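Side-chain contacts in reticulocyte-binding protein 2a (Plasmodium vivax, PDB 4Z8N), which probably takes part in red-cell invasion by the malaria parasite, the chain here being its helical erythrocyte-binding domain: residues Lys35-Tyr40 and Glu152-Ile157; Val83-Glu88 and Gly281-Asn286; Pro23-Met28 and Ala117-Tyr122; Val71-Ala76 and Asp109-Cys114. One frame throughout, in Å; residues are numbered along the deposited sequence.

Contact 1 (Lys35-Tyr40 and Glu152-Ile157); sequences KYYITY and EIMLEI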
loop_
_atom_site.group_PDB
_atom_site.type_symbol
_atom_site.label_atom_id
_atom_site.label_comp_id
_atom_site.label_asym_id
_atom_site.label_seq_id
_atom_site.Cartn_x
_atom_site.Cartn_y
_atom_site.Cartn_z
ATOM N N LYS A 35 -4.709 -14.843 14.522
ATOM C CA LYS A 35 -5.222 -16.197 14.343
ATOM C C LYS A 35 -4.201 -17.277 14.696
ATOM O O LYS A 35 -4.532 -18.231 15.396
ATOM C CB LYS A 35 -5.709 -16.394 12.907
ATOM C CG LYS A 35 -6.272 -17.776 12.634
ATOM C CD LYS A 35 -6.838 -17.874 11.226
ATOM C CE LYS A 35 -8.313 -17.517 11.199
ATOM N NZ LYS A 35 -9.171 -18.710 11.462
ATOM N N TYR A 36 -2.962 -17.135 14.234
ATOM C CA TYR A 36 -1.954 -18.141 14.565
ATOM C C TYR A 36 -1.016 -17.669 15.677
ATOM O O TYR A 36 -0.134 -18.410 16.115
ATOM C CB TYR A 36 -1.157 -18.548 13.320
ATOM C CG TYR A 36 -0.304 -17.467 12.699
ATOM C CD1 TYR A 36 1.023 -17.302 13.075
ATOM C CD2 TYR A 36 -0.812 -16.635 11.711
ATOM C CE1 TYR A 36 1.816 -16.326 12.499
ATOM C CE2 TYR A 36 -0.028 -15.654 11.130
ATOM C CZ TYR A 36 1.286 -15.505 11.528
ATOM O OH TYR A 36 2.074 -14.534 10.953
ATOM N N TYR A 37 -1.225 -16.443 16.144
ATOM C CA TYR A 37 -0.491 -15.930 17.294
ATOM C C TYR A 37 -0.852 -16.722 18.553
ATOM O O TYR A 37 0.027 -17.144 19.306
ATOM C CB TYR A 37 -0.791 -14.439 17.501
ATOM C CG TYR A 37 0.213 -13.706 18.370
ATOM C CD1 TYR A 37 0.299 -13.953 19.737
ATOM C CD2 TYR A 37 1.064 -12.751 17.822
ATOM C CE1 TYR A 37 1.213 -13.284 20.529
ATOM C CE2 TYR A 37 1.977 -12.072 18.607
ATOM C CZ TYR A 37 2.047 -12.343 19.961
ATOM O OH TYR A 37 2.955 -11.673 20.749
ATOM N N ILE A 38 -2.149 -16.924 18.765
ATOM C CA ILE A 38 -2.658 -17.541 19.991
ATOM C C ILE A 38 -2.920 -19.040 19.850
ATOM O O ILE A 38 -3.741 -19.606 20.577
ATOM C CB ILE A 38 -3.963 -16.861 20.442
ATOM C CG1 ILE A 38 -5.023 -16.965 19.341
ATOM C CG2 ILE A 38 -3.705 -15.407 20.796
ATOM C CD1 ILE A 38 -6.384 -16.430 19.741
ATOM N N THR A 39 -2.207 -19.679 18.928
ATOM C CA THR A 39 -2.455 -21.077 18.586
ATOM C C THR A 39 -2.221 -22.049 19.747
ATOM O O THR A 39 -2.730 -23.169 19.734
ATOM C CB THR A 39 -1.583 -21.514 17.384
ATOM O OG1 THR A 39 -1.824 -22.896 17.091
ATOM C CG2 THR A 39 -0.106 -21.307 17.682
ATOM N N TYR A 40 -1.469 -21.624 20.756
ATOM C CA TYR A 40 -1.171 -22.507 21.879
ATOM C C TYR A 40 -2.020 -22.207 23.112
ATOM O O TYR A 40 -1.945 -22.918 24.115
ATOM C CB TYR A 40 0.316 -22.439 22.225
ATOM C CG TYR A 40 1.097 -23.583 21.626
ATOM C CD1 TYR A 40 1.647 -23.488 20.353
ATOM C CD2 TYR A 40 1.262 -24.771 22.325
ATOM C CE1 TYR A 40 2.352 -24.541 19.801
ATOM C CE2 TYR A 40 1.964 -25.826 21.783
ATOM C CZ TYR A 40 2.507 -25.707 20.524
ATOM O OH TYR A 40 3.205 -26.762 19.989
ATOM N N GLU A 152 7.259 -14.158 23.633
ATOM C CA GLU A 152 8.675 -14.184 23.287
ATOM C C GLU A 152 8.915 -14.955 21.990
ATOM O O GLU A 152 9.765 -14.574 21.181
ATOM C CB GLU A 152 9.499 -14.790 24.425
ATOM C CG GLU A 152 10.999 -14.766 24.170
ATOM C CD GLU A 152 11.803 -15.347 25.317
ATOM O OE1 GLU A 152 11.588 -16.528 25.660
ATOM O OE2 GLU A 152 12.652 -14.620 25.875
ATOM N N ILE A 153 8.162 -16.033 21.793
ATOM C CA ILE A 153 8.263 -16.827 20.570
ATOM C C ILE A 153 7.874 -16.008 19.345
ATOM O O ILE A 153 8.620 -15.940 18.367
ATOM C CB ILE A 153 7.373 -18.081 20.631
ATOM C CG1 ILE A 153 7.898 -19.053 21.688
ATOM C CG2 ILE A 153 7.311 -18.758 19.269
ATOM C CD1 ILE A 153 9.312 -19.514 21.436
ATOM N N MET A 154 6.702 -15.386 19.410
ATOM C CA MET A 154 6.184 -14.607 18.294
ATOM C C MET A 154 7.058 -13.395 18.000
ATOM O O MET A 154 7.245 -13.027 16.841
ATOM C CB MET A 154 4.749 -14.163 18.577
ATOM C CG MET A 154 3.741 -15.300 18.620
ATOM S SD MET A 154 3.731 -16.264 17.098
ATOM C CE MET A 154 3.423 -14.974 15.889
ATOM N N LEU A 155 7.585 -12.775 19.051
ATOM C CA LEU A 155 8.462 -11.621 18.889
ATOM C C LEU A 155 9.718 -12.028 18.132
ATOM O O LEU A 155 10.190 -11.301 17.262
ATOM C CB LEU A 155 8.829 -11.012 20.248
ATOM C CG LEU A 155 9.652 -9.720 20.200
ATOM C CD1 LEU A 155 8.903 -8.635 19.441
ATOM C CD2 LEU A 155 10.018 -9.244 21.598
ATOM N N GLU A 156 10.248 -13.200 18.464
ATOM C CA GLU A 156 11.429 -13.727 17.795
ATOM C C GLU A 156 11.134 -13.998 16.323
ATOM O O GLU A 156 11.975 -13.762 15.455
ATOM C CB GLU A 156 11.917 -15.003 18.483
ATOM C CG GLU A 156 13.186 -15.584 17.882
ATOM C CD GLU A 156 14.368 -14.638 17.982
ATOM O OE1 GLU A 156 14.474 -13.920 18.999
ATOM O OE2 GLU A 156 15.186 -14.606 17.039
ATOM N N ILE A 157 9.931 -14.492 16.051
ATOM C CA ILE A 157 9.496 -14.723 14.680
ATOM C C ILE A 157 9.393 -13.403 13.923
ATOM O O ILE A 157 9.870 -13.292 12.794
ATOM C CB ILE A 157 8.143 -15.454 14.632
ATOM C CG1 ILE A 157 8.279 -16.846 15.254
ATOM C CG2 ILE A 157 7.642 -15.554 13.200
ATOM C CD1 ILE A 157 7.002 -17.650 15.251
#

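Contact 2 (Val83-Glu88 and Gly281-Asn286); sequences VLEYPE and GKLLAN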
loop_
_atom_site.group_PDB
_atom_site.type_symbol
_atom_site.label_atom_id
_atom_site.label_comp_id
_atom_site.label_asym_id
_atom_site.label_seq_id
_atom_site.Cartn_x
_atom_site.Cartn_y
_atom_site.Cartn_z
ATOM N N VAL A 83 -3.516 5.363 -23.632
ATOM C CA VAL A 83 -3.551 6.399 -24.662
ATOM C C VAL A 83 -2.598 7.544 -24.322
ATOM O O VAL A 83 -1.883 8.053 -25.188
ATOM C CB VAL A 83 -4.974 6.973 -24.854
ATOM C CG1 VAL A 83 -4.974 8.041 -25.940
ATOM C CG2 VAL A 83 -5.957 5.867 -25.200
ATOM N N LEU A 84 -2.587 7.939 -23.054
ATOM C CA LEU A 84 -1.776 9.065 -22.603
ATOM C C LEU A 84 -0.284 8.741 -22.566
ATOM O O LEU A 84 0.553 9.644 -22.622
ATOM C CB LEU A 84 -2.239 9.524 -21.217
ATOM C CG LEU A 84 -3.659 10.083 -21.124
ATOM C CD1 LEU A 84 -4.049 10.292 -19.670
ATOM C CD2 LEU A 84 -3.780 11.386 -21.902
ATOM N N GLU A 85 0.047 7.456 -22.470
ATOM C CA GLU A 85 1.445 7.031 -22.410
ATOM C C GLU A 85 2.013 6.770 -23.795
ATOM O O GLU A 85 3.221 6.875 -24.014
ATOM C CB GLU A 85 1.591 5.776 -21.548
ATOM C CG GLU A 85 1.445 6.027 -20.059
ATOM C CD GLU A 85 1.687 4.776 -19.236
ATOM O OE1 GLU A 85 1.720 3.674 -19.822
ATOM O OE2 GLU A 85 1.854 4.901 -18.006
ATOM N N TYR A 86 1.134 6.425 -24.729
ATOM C CA TYR A 86 1.548 6.154 -26.098
ATOM C C TYR A 86 0.703 6.930 -27.104
ATOM O O TYR A 86 -0.007 6.329 -27.909
ATOM C CB TYR A 86 1.468 4.652 -26.385
ATOM C CG TYR A 86 2.357 3.816 -25.486
ATOM C CD1 TYR A 86 1.902 3.358 -24.256
ATOM C CD2 TYR A 86 3.652 3.492 -25.867
ATOM C CE1 TYR A 86 2.713 2.597 -23.432
ATOM C CE2 TYR A 86 4.469 2.732 -25.050
ATOM C CZ TYR A 86 3.996 2.288 -23.835
ATOM O OH TYR A 86 4.808 1.530 -23.022
ATOM N N PRO A 87 0.784 8.273 -27.067
ATOM C CA PRO A 87 -0.071 9.087 -27.938
ATOM C C PRO A 87 0.312 8.999 -29.413
ATOM O O PRO A 87 -0.568 9.049 -30.273
ATOM C CB PRO A 87 0.146 10.510 -27.410
ATOM C CG PRO A 87 1.510 10.483 -26.813
ATOM C CD PRO A 87 1.675 9.104 -26.235
ATOM N N GLU A 88 1.606 8.879 -29.693
ATOM C CA GLU A 88 2.087 8.831 -31.068
ATOM C C GLU A 88 1.595 7.568 -31.767
ATOM O O GLU A 88 1.153 7.616 -32.913
ATOM C CB GLU A 88 3.616 8.899 -31.109
ATOM C CG GLU A 88 4.219 10.101 -30.386
ATOM C CD GLU A 88 4.638 9.787 -28.955
ATOM O OE1 GLU A 88 4.132 8.800 -28.381
ATOM O OE2 GLU A 88 5.486 10.524 -28.407
ATOM N N GLY A 281 9.735 4.202 -16.217
ATOM C CA GLY A 281 11.047 4.771 -16.473
ATOM C C GLY A 281 11.565 4.455 -17.862
ATOM O O GLY A 281 12.068 5.335 -18.561
ATOM N N LYS A 282 11.437 3.196 -18.268
ATOM C CA LYS A 282 11.838 2.784 -19.609
ATOM C C LYS A 282 11.100 3.595 -20.672
ATOM O O LYS A 282 11.700 4.046 -21.649
ATOM C CB LYS A 282 11.580 1.290 -19.819
ATOM C CG LYS A 282 11.617 0.865 -21.278
ATOM C CD LYS A 282 11.553 -0.647 -21.434
ATOM C CE LYS A 282 11.517 -1.042 -22.905
ATOM N NZ LYS A 282 11.621 -2.515 -23.099
ATOM N N LEU A 283 9.799 3.782 -20.470
ATOM C CA LEU A 283 8.982 4.551 -21.401
ATOM C C LEU A 283 9.397 6.016 -21.417
ATOM O O LEU A 283 9.467 6.638 -22.478
ATOM C CB LEU A 283 7.499 4.431 -21.044
ATOM C CG LEU A 283 6.525 5.248 -21.898
ATOM C CD1 LEU A 283 6.697 4.944 -23.381
ATOM C CD2 LEU A 283 5.095 4.981 -21.464
ATOM N N LEU A 284 9.674 6.561 -20.235
ATOM C CA LEU A 284 10.073 7.959 -20.110
ATOM C C LEU A 284 11.372 8.239 -20.853
ATOM O O LEU A 284 11.501 9.264 -21.520
ATOM C CB LEU A 284 10.223 8.346 -18.636
ATOM C CG LEU A 284 10.624 9.804 -18.388
ATOM C CD1 LEU A 284 9.571 10.755 -18.941
ATOM C CD2 LEU A 284 10.863 10.064 -16.912
ATOM N N ALA A 285 12.333 7.327 -20.733
ATOM C CA ALA A 285 13.612 7.479 -21.419
ATOM C C ALA A 285 13.407 7.482 -22.930
ATOM O O ALA A 285 14.052 8.245 -23.651
ATOM C CB ALA A 285 14.574 6.375 -21.012
ATOM N N ASN A 286 12.503 6.630 -23.402
ATOM C CA ASN A 286 12.158 6.590 -24.818
ATOM C C ASN A 286 11.461 7.873 -25.260
ATOM O O ASN A 286 11.695 8.363 -26.364
ATOM C CB ASN A 286 11.270 5.382 -25.121
ATOM C CG ASN A 286 12.035 4.077 -25.097
ATOM O OD1 ASN A 286 13.210 4.026 -25.463
ATOM N ND2 ASN A 286 11.373 3.010 -24.668
#

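Contact 3 (Pro23-Met28 and Ala117-Tyr122); sequences PFYVQM and ANMESY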
loop_
_atom_site.group_PDB
_atom_site.type_symbol
_atom_site.label_atom_id
_atom_site.label_comp_id
_atom_site.label_asym_id
_atom_site.label_seq_id
_atom_site.Cartn_x
_atom_site.Cartn_y
_atom_site.Cartn_z
ATOM N N PRO A 23 -5.040 -7.854 1.258
ATOM C CA PRO A 23 -6.327 -7.889 1.961
ATOM C C PRO A 23 -6.985 -6.520 2.163
ATOM O O PRO A 23 -7.783 -6.375 3.090
ATOM C CB PRO A 23 -5.947 -8.490 3.310
ATOM C CG PRO A 23 -4.589 -7.918 3.566
ATOM C CD PRO A 23 -3.915 -7.791 2.210
ATOM N N PHE A 24 -6.628 -5.541 1.333
ATOM C CA PHE A 24 -7.320 -4.247 1.250
ATOM C C PHE A 24 -7.182 -3.342 2.484
ATOM O O PHE A 24 -6.843 -2.165 2.352
ATOM C CB PHE A 24 -8.805 -4.472 0.943
ATOM C CG PHE A 24 -9.043 -5.436 -0.187
ATOM C CD1 PHE A 24 -8.745 -5.081 -1.493
ATOM C CD2 PHE A 24 -9.554 -6.701 0.058
ATOM C CE1 PHE A 24 -8.956 -5.967 -2.533
ATOM C CE2 PHE A 24 -9.768 -7.593 -0.977
ATOM C CZ PHE A 24 -9.468 -7.226 -2.274
ATOM N N TYR A 25 -7.455 -3.873 3.671
ATOM C CA TYR A 25 -7.313 -3.097 4.906
ATOM C C TYR A 25 -6.300 -3.750 5.833
ATOM O O TYR A 25 -6.229 -4.975 5.914
ATOM C CB TYR A 25 -8.656 -2.958 5.628
ATOM C CG TYR A 25 -9.625 -1.994 4.982
ATOM C CD1 TYR A 25 -10.323 -2.344 3.833
ATOM C CD2 TYR A 25 -9.859 -0.742 5.537
ATOM C CE1 TYR A 25 -11.213 -1.468 3.243
ATOM C CE2 TYR A 25 -10.751 0.143 4.956
ATOM C CZ TYR A 25 -11.425 -0.227 3.810
ATOM O OH TYR A 25 -12.312 0.647 3.227
ATOM N N VAL A 26 -5.530 -2.933 6.544
ATOM C CA VAL A 26 -4.464 -3.458 7.392
ATOM C C VAL A 26 -5.027 -4.231 8.590
ATOM O O VAL A 26 -4.391 -5.163 9.080
ATOM C CB VAL A 26 -3.522 -2.329 7.881
ATOM C CG1 VAL A 26 -4.256 -1.363 8.805
ATOM C CG2 VAL A 26 -2.291 -2.910 8.564
ATOM N N GLN A 27 -6.223 -3.859 9.043
ATOM C CA GLN A 27 -6.884 -4.563 10.143
ATOM C C GLN A 27 -7.099 -6.038 9.805
ATOM O O GLN A 27 -6.994 -6.905 10.673
ATOM C CB GLN A 27 -8.231 -3.910 10.480
ATOM C CG GLN A 27 -8.141 -2.488 11.035
ATOM C CD GLN A 27 -8.339 -1.424 9.967
ATOM O OE1 GLN A 27 -7.727 -1.474 8.899
ATOM N NE2 GLN A 27 -9.201 -0.454 10.253
ATOM N N MET A 28 -7.404 -6.311 8.540
ATOM C CA MET A 28 -7.659 -7.674 8.087
ATOM C C MET A 28 -6.382 -8.491 8.161
ATOM O O MET A 28 -6.404 -9.677 8.485
ATOM C CB MET A 28 -8.219 -7.677 6.662
ATOM C CG MET A 28 -9.470 -6.821 6.490
ATOM S SD MET A 28 -10.871 -7.394 7.476
ATOM C CE MET A 28 -11.434 -8.781 6.502
ATOM N N ALA A 117 -15.554 3.450 -1.180
ATOM C CA ALA A 117 -16.957 3.420 -0.776
ATOM C C ALA A 117 -17.133 2.507 0.436
ATOM O O ALA A 117 -16.457 1.482 0.549
ATOM C CB ALA A 117 -17.837 2.961 -1.927
ATOM N N ASN A 118 -18.021 2.906 1.345
ATOM C CA ASN A 118 -18.315 2.145 2.563
ATOM C C ASN A 118 -17.107 1.976 3.487
ATOM O O ASN A 118 -17.118 1.121 4.373
ATOM C CB ASN A 118 -18.873 0.766 2.203
ATOM C CG ASN A 118 -20.035 0.843 1.239
ATOM O OD1 ASN A 118 -21.005 1.566 1.473
ATOM N ND2 ASN A 118 -19.940 0.105 0.138
ATOM N N MET A 119 -16.079 2.794 3.275
ATOM C CA MET A 119 -14.842 2.739 4.059
ATOM C C MET A 119 -15.123 2.822 5.550
ATOM O O MET A 119 -14.508 2.133 6.365
ATOM C CB MET A 119 -13.904 3.874 3.632
ATOM C CG MET A 119 -13.026 4.443 4.736
ATOM S SD MET A 119 -12.022 5.830 4.164
ATOM C CE MET A 119 -13.239 6.797 3.272
ATOM N N GLU A 120 -16.091 3.661 5.882
ATOM C CA GLU A 120 -16.455 3.961 7.252
ATOM C C GLU A 120 -17.196 2.813 7.915
ATOM O O GLU A 120 -16.936 2.473 9.073
ATOM C CB GLU A 120 -17.316 5.210 7.268
ATOM C CG GLU A 120 -17.618 5.730 8.625
ATOM C CD GLU A 120 -18.240 7.104 8.551
ATOM O OE1 GLU A 120 -19.448 7.213 8.248
ATOM O OE2 GLU A 120 -17.496 8.085 8.750
ATOM N N SER A 121 -18.137 2.237 7.173
ATOM C CA SER A 121 -18.884 1.078 7.630
ATOM C C SER A 121 -17.951 -0.118 7.802
ATOM O O SER A 121 -18.078 -0.882 8.758
ATOM C CB SER A 121 -20.006 0.746 6.647
ATOM O OG SER A 121 -20.910 1.830 6.524
ATOM N N TYR A 122 -17.011 -0.266 6.872
ATOM C CA TYR A 122 -16.019 -1.334 6.944
ATOM C C TYR A 122 -15.129 -1.202 8.177
ATOM O O TYR A 122 -14.917 -2.171 8.905
ATOM C CB TYR A 122 -15.154 -1.350 5.681
ATOM C CG TYR A 122 -15.885 -1.821 4.447
ATOM C CD1 TYR A 122 -16.991 -2.655 4.548
ATOM C CD2 TYR A 122 -15.465 -1.440 3.179
ATOM C CE1 TYR A 122 -17.663 -3.091 3.423
ATOM C CE2 TYR A 122 -16.132 -1.872 2.045
ATOM C CZ TYR A 122 -17.230 -2.699 2.176
ATOM O OH TYR A 122 -17.900 -3.136 1.056
HETATM O O HOH W 1 -13.578 0.597 0.958
#

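Contact 4 (Val71-Ala76 and Asp109-Cys114); sequences VPKKAA and DAYKNC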
loop_
_atom_site.group_PDB
_atom_site.type_symbol
_atom_site.label_atom_id
_atom_site.label_comp_id
_atom_site.label_asym_id
_atom_site.label_seq_id
_atom_site.Cartn_x
_atom_site.Cartn_y
_atom_site.Cartn_z
ATOM N N VAL A 71 -13.867 -3.036 -11.096
ATOM C CA VAL A 71 -13.022 -3.473 -12.206
ATOM C C VAL A 71 -13.344 -2.789 -13.548
ATOM O O VAL A 71 -12.418 -2.347 -14.232
ATOM C CB VAL A 71 -13.093 -5.010 -12.381
ATOM C CG1 VAL A 71 -12.424 -5.441 -13.677
ATOM C CG2 VAL A 71 -12.446 -5.700 -11.190
ATOM N N PRO A 72 -14.640 -2.687 -13.930
ATOM C CA PRO A 72 -14.910 -1.965 -15.181
ATOM C C PRO A 72 -14.404 -0.525 -15.141
ATOM O O PRO A 72 -13.944 0.000 -16.157
ATOM C CB PRO A 72 -16.439 -1.998 -15.285
ATOM C CG PRO A 72 -16.842 -3.187 -14.499
ATOM C CD PRO A 72 -15.879 -3.244 -13.355
ATOM N N LYS A 73 -14.482 0.098 -13.972
ATOM C CA LYS A 73 -13.953 1.440 -13.789
ATOM C C LYS A 73 -12.428 1.447 -13.909
ATOM O O LYS A 73 -11.843 2.365 -14.484
ATOM C CB LYS A 73 -14.382 2.005 -12.437
ATOM C CG LYS A 73 -13.944 3.433 -12.213
ATOM C CD LYS A 73 -14.559 4.350 -13.249
ATOM C CE LYS A 73 -13.514 5.259 -13.860
ATOM N NZ LYS A 73 -12.524 4.518 -14.688
ATOM N N LYS A 74 -11.791 0.414 -13.366
ATOM C CA LYS A 74 -10.340 0.281 -13.439
ATOM C C LYS A 74 -9.882 0.102 -14.881
ATOM O O LYS A 74 -8.872 0.669 -15.297
ATOM C CB LYS A 74 -9.867 -0.900 -12.590
ATOM C CG LYS A 74 -8.361 -1.106 -12.603
ATOM C CD LYS A 74 -7.957 -2.277 -11.728
ATOM C CE LYS A 74 -8.520 -3.584 -12.246
ATOM N NZ LYS A 74 -8.004 -3.911 -13.603
ATOM N N ALA A 75 -10.640 -0.688 -15.638
ATOM C CA ALA A 75 -10.327 -0.956 -17.037
ATOM C C ALA A 75 -10.346 0.323 -17.868
ATOM O O ALA A 75 -9.410 0.595 -18.620
ATOM C CB ALA A 75 -11.301 -1.969 -17.608
ATOM N N ALA A 76 -11.416 1.100 -17.728
ATOM C CA ALA A 76 -11.547 2.366 -18.439
ATOM C C ALA A 76 -10.393 3.304 -18.092
ATOM O O ALA A 76 -9.841 3.976 -18.964
ATOM C CB ALA A 76 -12.883 3.025 -18.116
ATOM N N ASP A 109 -10.581 9.693 -10.131
ATOM C CA ASP A 109 -11.398 10.111 -9.000
ATOM C C ASP A 109 -12.589 9.178 -8.800
ATOM O O ASP A 109 -12.971 8.882 -7.669
ATOM C CB ASP A 109 -11.882 11.550 -9.191
ATOM C CG ASP A 109 -12.646 12.068 -7.990
ATOM O OD1 ASP A 109 -12.177 11.858 -6.851
ATOM O OD2 ASP A 109 -13.715 12.681 -8.185
ATOM N N ALA A 110 -13.174 8.716 -9.901
ATOM C CA ALA A 110 -14.333 7.831 -9.832
ATOM C C ALA A 110 -13.952 6.449 -9.307
ATOM O O ALA A 110 -14.697 5.846 -8.535
ATOM C CB ALA A 110 -14.999 7.715 -11.200
ATOM N N TYR A 111 -12.790 5.953 -9.727
ATOM C CA TYR A 111 -12.306 4.656 -9.265
ATOM C C TYR A 111 -11.970 4.703 -7.779
ATOM O O TYR A 111 -12.304 3.785 -7.034
ATOM C CB TYR A 111 -11.082 4.209 -10.074
ATOM C CG TYR A 111 -10.541 2.854 -9.669
ATOM C CD1 TYR A 111 -11.310 1.707 -9.818
ATOM C CD2 TYR A 111 -9.261 2.720 -9.145
ATOM C CE1 TYR A 111 -10.826 0.466 -9.451
ATOM C CE2 TYR A 111 -8.764 1.477 -8.775
ATOM C CZ TYR A 111 -9.553 0.355 -8.931
ATOM O OH TYR A 111 -9.076 -0.886 -8.571
ATOM N N LYS A 112 -11.311 5.779 -7.357
ATOM C CA LYS A 112 -10.970 5.971 -5.951
ATOM C C LYS A 112 -12.214 5.939 -5.065
ATOM O O LYS A 112 -12.206 5.333 -3.994
ATOM C CB LYS A 112 -10.222 7.292 -5.754
ATOM C CG LYS A 112 -9.911 7.616 -4.299
ATOM C CD LYS A 112 -9.175 8.940 -4.171
ATOM C CE LYS A 112 -8.811 9.230 -2.723
ATOM N NZ LYS A 112 -8.097 10.529 -2.576
ATOM N N ASN A 113 -13.281 6.587 -5.521
ATOM C CA ASN A 113 -14.525 6.634 -4.759
ATOM C C ASN A 113 -15.224 5.282 -4.709
ATOM O O ASN A 113 -15.827 4.922 -3.699
ATOM C CB ASN A 113 -15.468 7.687 -5.340
ATOM C CG ASN A 113 -15.010 9.100 -5.044
ATOM O OD1 ASN A 113 -14.326 9.348 -4.052
ATOM N ND2 ASN A 113 -15.391 10.038 -5.902
ATOM N N CYS A 114 -15.145 4.542 -5.809
ATOM C CA CYS A 114 -15.714 3.202 -5.876
ATOM C C CYS A 114 -14.977 2.277 -4.909
ATOM O O CYS A 114 -15.582 1.426 -4.258
ATOM C CB CYS A 114 -15.643 2.664 -7.309
ATOM S SG CYS A 114 -16.238 0.971 -7.530
#

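Contact 1 (Lys35-Tyr40 and Glu152-Ile157)
Met154 reaches out from helix 149-162 and lays CB, CG and SD over one face of the Tyr37 ring, at the end of helix 26-37. Its CB starts over the far side of the ring, 3.5 Å from CE2 of Tyr37 and as near to CZ, with the phenol oxygen close by. CG comes next and sits almost exactly above the middle: it lies 3.5 Å from the centroid of the Tyr37 ring and only 5° off the normal, a CH-pi contact. SD of Met154 continues over the same face, 4.6 Å from that centroid, which makes this a Met-aromatic contact as well. Bends at chi2 (-57°) and chi3 (-56°) bring CE down past the rim of the ring, 3.8 Å from CD2 of Tyr37. The methyl then meets a second aromatic, lying 4.0 Å from CE1 of Tyr36. An unbranched, flexible thioether suits this place because it can follow a flat surface. Tyr36 keeps its hydroxyl for Arg161, farther along helix 149-162, while the Tyr37 ring also meets that of Tyr253. Attraction between the segments therefore rests on dispersion and on polarised C-H groups and sulfur facing pi electrons.

Contact 2 (Val83-Glu88 and Gly281-Asn286)
Glu85, in the last turn of helix 71-85, offers its aliphatic part to Leu283 of helix 246-297: CB of Glu85 lies 3.6 Å from CD2 of Leu283. The remainder of the glutamate runs on extended past the same methyl, and its carboxylate forms a salt bridge through OE2 with Lys280, one turn earlier on the leucine's helix. Glutamate thus serves twice, as methylene surface and as charge. At Tyr86 the chain leaves the helix, and the ring, with CG anti to the carbonyl carbon (chi1 -60°), takes both leucine methyls. CE2 of Tyr86 is 3.6 Å from CD1 of Leu283, whereas CD2 of Leu283 makes an off-centre CH-pi contact, 4.2 Å from the ring centroid of Tyr86. A forked leucine suits the spot, since one branch serves the tyrosine while the other wedges between tyrosine and glutamate. Beyond, Leu283 also touches Leu207, and Leu84 packs on Phe206, so helix 199-237 lies against both partners; helix 94-115 meets helix 71-85 through Leu84 on Tyr104.

Contact 3 (Pro23-Met28 and Ala117-Tyr122)
Ala117 takes part through its backbone: a water receives a hydrogen bond from OH of Tyr25, with its O 2.6 Å from that hydroxyl, and donates one to Ala117 O at 3.0 Å. The bridge joins the loop before helix 26-37 to the loop before helix 119-136. Asn118, at the N-cap position, lays its CB over one face of the Tyr122 ring, toward the rim. Met119 opens the helix, and the hydroxyl of Tyr25 rests against the base of its side chain, 3.4 Å from CA and 3.6 Å from CB of Met119. Glu120 belongs to a calcium site known for this protein, although no calcium is bound to this chain. Tyr122 turns a ring edge to the contact: OH of Tyr25 lies near its plane, 3.8 Å from CD2 of Tyr122, and the water is at the edge too. Tyr25 CG, anti to its carbonyl carbon (chi1 -74°), aims the ring at helix 119-136; a long, rigid phenol suits the place by carrying a hydroxyl to the start of that helix. Gln66 of helix 42-69 bonds both the Tyr122 hydroxyl and Ala117 O, while Ile18 of strand 17-19 touches Tyr25 and Met119.

Contact 4 (Val71-Ala76 and Asp109-Cys114)
The ring of Tyr111, on helix 94-115, has Lys74 of helix 71-85 over one face and Lys73 at its edge. Over the face lies the backbone of Lys74 at CA, and its side chain then runs alongside the tyrosine, the two pointing the same way. CB of Lys74 is 3.6 Å from CE1 of Tyr111, and farther out its CD lies 3.6 Å from OH of Tyr111. The ammonium group bends away at chi3 and chi4 to a salt bridge with Glu78, one turn on in its own helix. Near the plane of the ring comes CG of Lys73, 3.7 Å from CB of Tyr111 and 3.6 Å from its CA. A turn at chi2 (62°) sends the rest of this lysine along the other helix, and its CE passes 3.9 Å from CB of Ala110. Lysine suits both positions, for its methylenes give apolar surface at a partly buried interface, and Lys74 still has its ammonium group paired with Glu78. Ala110 is small enough to let the Lys73 chain pass close. Leu5 and Leu8, from the N-terminal loop, also touch Tyr111. The segment axes run nearly antiparallel at 157° and approach to 9.3 Å, and the disulfide from Cys114 to Cys70 fastens this end. The arrangement is that of a disulfide-linked antiparallel helix pair, part of the helical erythrocyte-binding scaffold.

In the fold
Starting at the N terminus, the chain enters helix 26-37 through contact 3 and leaves it through contact 1. Contact 3 closes a loop with the start of helix 119-136; contact 1 closes a longer one with helix 149-162, the next helix along; because their segments alternate in the chain, the two loops cross. Contact 4, between helices 71-85 and 94-115, closes a short loop enclosed by both. Contact 2 starts from the far end of helix 71-85 and reaches helix 246-297, crossing all three others. Contacts 1 and 2 lie on opposite sides of the chain's centre, with their centres about 48 Å apart. Together the four tie early helices to later ones along the elongated domain.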